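Local coordinates for protein vestitone reductase (Medicago sativa, PDB 2P4H) that catalyses the NADPH-dependent, stereospecific reduction of (3R)-vestitone to DMI, the penultimate step in the biosynthesis of the phytoalexin medicarpin, at residues Y247-F252 and F299-T304. Numbering follows the deposited sequence.
Sequences YNCSPF and FDFKYT
Pro251 and Phe301 are the closest backbone match, with their CA atoms 7.8 Å apart. The touching parts, 249-252 and 301-304, run in the same general direction, 24° apart. No hydrogen bond joins the two segments; the contact is made by side chains packing on each other and, at Phe252, on backbone. Phe301 is sandwiched. Pro251 turns its CB, CG and CD edge onto one face of the ring, with CB 3.8 Å from the centroid and 7° off the normal, a CH-pi contact. Phe299 of its own segment presents CE2 to the opposite face. Cys249 meets the same ring at its edge, a sulfur-aromatic contact with SG 4.0 Å from CE2 of Phe301. The sulfur is there because SG stands anti to the backbone N (chi1 -172°). Replacing Phe301 by an alanine would take away this ring and is likely to leave a gap between Pro251 and Phe299, with Cys249 losing its aromatic partner. Further along, Pro251 CG also covers a face of the Phe252 ring. The edge of that ring receives Tyr303 O in its plane, 3.3 Å from CZ of Phe252. The Tyr303 hydroxyl has its own partner, Asp228. Leu294 of helix 292-296 also touches Cys249 and Phe301. The arrangement joins the exit of strand 245-248, the edge strand of the parallel Rossmann-type sheet, to the loop leading into helix 305-319, where Thr304 is the N-cap.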
loop_
_atom_site.group_PDB
_atom_site.type_symbol
_atom_site.label_atom_id
_atom_site.label_comp_id
_atom_site.label_asym_id
_atom_site.label_seq_id
_atom_site.Cartn_x
_atom_site.Cartn_y
_atom_site.Cartn_z
ATOM N N TYR A 247 7.621 5.158 -7.998
ATOM C CA TYR A 247 8.133 5.885 -6.843
ATOM C C TYR A 247 8.100 5.011 -5.600
ATOM O O TYR A 247 7.032 4.534 -5.199
ATOM C CB TYR A 247 7.298 7.137 -6.548
ATOM C CG TYR A 247 7.497 8.281 -7.511
ATOM C CD1 TYR A 247 8.463 9.259 -7.275
ATOM C CD2 TYR A 247 6.724 8.377 -8.663
ATOM C CE1 TYR A 247 8.654 10.306 -8.169
ATOM C CE2 TYR A 247 6.907 9.421 -9.570
ATOM C CZ TYR A 247 7.874 10.379 -9.313
ATOM O OH TYR A 247 8.073 11.401 -10.213
ATOM N N ASN A 248 9.264 4.779 -5.005
ATOM C CA ASN A 248 9.322 4.040 -3.748
ATOM C C ASN A 248 8.701 4.994 -2.727
ATOM O O ASN A 248 8.902 6.209 -2.808
ATOM C CB ASN A 248 10.769 3.783 -3.307
ATOM C CG ASN A 248 11.380 2.549 -3.936
ATOM O OD1 ASN A 248 10.677 1.623 -4.339
ATOM N ND2 ASN A 248 12.709 2.520 -3.996
ATOM N N CYS A 249 7.950 4.456 -1.776
ATOM C CA CYS A 249 7.343 5.275 -0.719
ATOM C C CYS A 249 7.624 4.467 0.545
ATOM O O CYS A 249 6.726 3.879 1.157
ATOM C CB CYS A 249 5.845 5.422 -0.968
ATOM S SG CYS A 249 5.044 6.589 0.141
ATOM N N SER A 250 8.892 4.480 0.941
ATOM C CA SER A 250 9.383 3.665 2.048
ATOM C C SER A 250 10.465 4.434 2.804
ATOM O O SER A 250 11.653 4.146 2.666
ATOM C CB SER A 250 9.963 2.391 1.422
ATOM O OG SER A 250 10.406 1.448 2.366
ATOM N N PRO A 251 10.061 5.404 3.639
ATOM C CA PRO A 251 11.007 6.222 4.406
ATOM C C PRO A 251 11.762 5.556 5.545
ATOM O O PRO A 251 12.763 6.096 6.023
ATOM C CB PRO A 251 10.129 7.361 4.912
ATOM C CG PRO A 251 8.839 6.655 5.198
ATOM C CD PRO A 251 8.669 5.772 3.966
ATOM N N PHE A 252 11.295 4.393 5.985
ATOM C CA PHE A 252 11.933 3.719 7.105
ATOM C C PHE A 252 12.497 2.339 6.792
ATOM O O PHE A 252 11.925 1.582 6.005
ATOM C CB PHE A 252 10.937 3.551 8.269
ATOM C CG PHE A 252 10.092 4.767 8.558
ATOM C CD1 PHE A 252 10.662 6.034 8.662
ATOM C CD2 PHE A 252 8.723 4.630 8.779
ATOM C CE1 PHE A 252 9.877 7.147 8.984
ATOM C CE2 PHE A 252 7.934 5.733 9.104
ATOM C CZ PHE A 252 8.512 6.993 9.207
ATOM N N PHE A 299 7.895 15.865 -2.302
ATOM C CA PHE A 299 7.034 15.325 -1.255
ATOM C C PHE A 299 7.775 15.310 0.078
ATOM O O PHE A 299 8.964 15.013 0.132
ATOM C CB PHE A 299 6.602 13.898 -1.599
ATOM C CG PHE A 299 5.730 13.265 -0.549
ATOM C CD1 PHE A 299 4.435 13.729 -0.331
ATOM C CD2 PHE A 299 6.211 12.223 0.241
ATOM C CE1 PHE A 299 3.631 13.163 0.661
ATOM C CE2 PHE A 299 5.411 11.651 1.237
ATOM C CZ PHE A 299 4.121 12.122 1.444
ATOM N N ASP A 300 7.065 15.632 1.152
ATOM C CA ASP A 300 7.664 15.634 2.481
ATOM C C ASP A 300 6.889 14.696 3.390
ATOM O O ASP A 300 5.669 14.807 3.505
ATOM C CB ASP A 300 7.646 17.042 3.085
ATOM C CG ASP A 300 8.508 18.020 2.314
ATOM O OD1 ASP A 300 8.189 18.303 1.141
ATOM O OD2 ASP A 300 9.506 18.510 2.883
ATOM N N PHE A 301 7.596 13.768 4.026
ATOM C CA PHE A 301 6.951 12.846 4.947
ATOM C C PHE A 301 6.624 13.581 6.239
ATOM O O PHE A 301 7.429 14.367 6.744
ATOM C CB PHE A 301 7.843 11.636 5.228
ATOM C CG PHE A 301 7.888 10.655 4.095
ATOM C CD1 PHE A 301 8.753 10.845 3.023
ATOM C CD2 PHE A 301 7.010 9.578 4.067
ATOM C CE1 PHE A 301 8.737 9.976 1.931
ATOM C CE2 PHE A 301 6.983 8.702 2.981
ATOM C CZ PHE A 301 7.846 8.901 1.912
ATOM N N LYS A 302 5.438 13.311 6.768
ATOM C CA LYS A 302 4.953 13.960 7.980
ATOM C C LYS A 302 5.193 13.191 9.276
ATOM O O LYS A 302 5.380 13.796 10.335
ATOM C CB LYS A 302 3.453 14.226 7.824
ATOM C CG LYS A 302 2.754 14.765 9.064
ATOM C CD LYS A 302 1.284 15.029 8.780
ATOM C CE LYS A 302 0.552 15.518 10.022
ATOM N NZ LYS A 302 -0.882 15.804 9.747
ATOM N N TYR A 303 5.220 11.865 9.193
ATOM C CA TYR A 303 5.364 11.035 10.382
ATOM C C TYR A 303 6.712 10.374 10.625
ATOM O O TYR A 303 7.451 10.062 9.695
ATOM C CB TYR A 303 4.275 9.966 10.358
ATOM C CG TYR A 303 2.893 10.551 10.231
ATOM C CD1 TYR A 303 2.211 11.020 11.353
ATOM C CD2 TYR A 303 2.276 10.673 8.987
ATOM C CE1 TYR A 303 0.950 11.593 11.240
ATOM C CE2 TYR A 303 1.014 11.249 8.861
ATOM C CZ TYR A 303 0.357 11.706 9.993
ATOM O OH TYR A 303 -0.892 12.264 9.877
ATOM N N THR A 304 7.007 10.156 11.902
ATOM C CA THR A 304 8.239 9.509 12.318
ATOM C C THR A 304 7.951 8.037 12.595
ATOM O O THR A 304 6.790 7.612 12.634
ATOM C CB THR A 304 8.773 10.120 13.623
ATOM O OG1 THR A 304 7.823 9.884 14.673
ATOM C CG2 THR A 304 8.991 11.620 13.467
#